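Local structure of protein ApaG (Shewanella oneidensis, 1TZA) at residues P73-P76 against P77-Y81. The protein is of unknown function and belongs to the ApaG family, whose domain is grouped with the immunoglobulin-like E-set folds. Sequence-based numbering, arbitrary orientation.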
loop_
_atom_site.group_PDB
_atom_site.type_symbol
_atom_site.label_atom_id
_atom_site.label_comp_id
_atom_site.label_asym_id
_atom_site.label_seq_id
_atom_site.Cartn_x
_atom_site.Cartn_y
_atom_site.Cartn_z
ATOM N N PRO A 73 -9.581 -17.031 3.180
ATOM C CA PRO A 73 -10.964 -16.815 3.615
ATOM C C PRO A 73 -12.035 -17.728 3.027
ATOM O O PRO A 73 -11.968 -18.136 1.864
ATOM C CB PRO A 73 -11.198 -15.355 3.251
ATOM C CG PRO A 73 -10.478 -15.257 1.928
ATOM C CD PRO A 73 -9.179 -16.006 2.198
ATOM N N THR A 74 -13.021 -18.062 3.850
ATOM C CA THR A 74 -14.125 -18.891 3.391
ATOM C C THR A 74 -15.270 -17.916 3.149
ATOM O O THR A 74 -15.672 -17.169 4.039
ATOM C CB THR A 74 -14.512 -19.959 4.437
ATOM O OG1 THR A 74 -13.435 -20.900 4.569
ATOM C CG2 THR A 74 -15.777 -20.709 4.008
ATOM N N ILE A 75 -15.755 -17.898 1.916
ATOM C CA ILE A 75 -16.834 -17.000 1.531
ATOM C C ILE A 75 -18.115 -17.809 1.401
ATOM O O ILE A 75 -18.254 -18.626 0.483
ATOM C CB ILE A 75 -16.532 -16.334 0.175
ATOM C CG1 ILE A 75 -15.089 -15.827 0.162
ATOM C CG2 ILE A 75 -17.487 -15.192 -0.065
ATOM C CD1 ILE A 75 -14.602 -15.412 -1.205
ATOM N N PRO A 76 -19.072 -17.597 2.317
ATOM C CA PRO A 76 -20.322 -18.359 2.225
ATOM C C PRO A 76 -21.173 -17.865 1.053
ATOM O O PRO A 76 -20.842 -16.862 0.414
ATOM C CB PRO A 76 -20.970 -18.111 3.588
ATOM C CG PRO A 76 -20.570 -16.711 3.888
ATOM C CD PRO A 76 -19.098 -16.668 3.461
ATOM N N PRO A 77 -22.275 -18.563 0.748
ATOM C CA PRO A 77 -23.133 -18.137 -0.365
ATOM C C PRO A 77 -23.626 -16.699 -0.195
ATOM O O PRO A 77 -23.701 -16.190 0.922
ATOM C CB PRO A 77 -24.277 -19.146 -0.318
ATOM C CG PRO A 77 -23.597 -20.391 0.193
ATOM C CD PRO A 77 -22.738 -19.846 1.310
ATOM N N ASN A 78 -23.944 -16.041 -1.304
ATOM C CA ASN A 78 -24.453 -14.674 -1.248
ATOM C C ASN A 78 -23.629 -13.752 -0.334
ATOM O O ASN A 78 -24.191 -12.975 0.443
ATOM C CB ASN A 78 -25.900 -14.687 -0.746
ATOM C CG ASN A 78 -26.685 -13.471 -1.197
ATOM O OD1 ASN A 78 -27.458 -12.890 -0.430
ATOM N ND2 ASN A 78 -26.504 -13.089 -2.461
ATOM N N THR A 79 -22.305 -13.834 -0.418
ATOM C CA THR A 79 -21.458 -12.981 0.414
ATOM C C THR A 79 -20.330 -12.411 -0.421
ATOM O O THR A 79 -19.818 -13.079 -1.310
ATOM C CB THR A 79 -20.843 -13.758 1.605
ATOM O OG1 THR A 79 -21.890 -14.365 2.374
ATOM C CG2 THR A 79 -20.046 -12.816 2.503
ATOM N N ALA A 80 -19.956 -11.171 -0.125
ATOM C CA ALA A 80 -18.892 -10.478 -0.832
ATOM C C ALA A 80 -17.729 -10.217 0.109
ATOM O O ALA A 80 -17.858 -9.426 1.036
ATOM C CB ALA A 80 -19.412 -9.158 -1.371
ATOM N N TYR A 81 -16.600 -10.878 -0.131
ATOM C CA TYR A 81 -15.415 -10.692 0.698
ATOM C C TYR A 81 -14.500 -9.669 0.044
ATOM O O TYR A 81 -14.101 -9.827 -1.110
ATOM C CB TYR A 81 -14.668 -12.021 0.888
ATOM C CG TYR A 81 -13.287 -11.880 1.502
ATOM C CD1 TYR A 81 -12.187 -11.541 0.715
ATOM C CD2 TYR A 81 -13.084 -12.064 2.872
ATOM C CE1 TYR A 81 -10.921 -11.388 1.268
ATOM C CE2 TYR A 81 -11.816 -11.912 3.440
ATOM C CZ TYR A 81 -10.738 -11.572 2.626
ATOM O OH TYR A 81 -9.481 -11.395 3.153
#
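P73-P76 and P77-Y81 form one continuous chain that turns back through P76-N78, with N78 in the left-handed region, and its two arms run 146° apart end to end. The CB-CG edge of P73 lies over one face of the Y81 ring as a CH-pi contact, the two side chains crossing at about a right angle: P73 CG sits 3.9 Å from the Y81 ring centroid, 14° off the normal and offset toward the rim, and P73 CB reaches Y81 CE2 at 3.5 Å. Next to it, I75 CG1 packs on Y81 CB at 3.9 Å, while I75 CG2, anti to the backbone N, comes within 3.4 Å of T79 O. In the turn, T79 OG1 donates to P77 O (3.0 Å) from above the carbonyl plane, and a chi1 of -56° also brings this hydroxyl to 3.1 Å from P76 CG. A valine at T79 would probably leave P77 O without this donor and the turn less firmly fixed. Y81 OH hydrogen-bonds E71. P73 and I75 share backbone hydrogen bonds with L46 and A44 of strand 44-55, T79 and Y81 with N38 and I36 of strand 28-38; the turn thus carries the chain from the five-stranded sheet to the three-stranded one of the beta-sandwich.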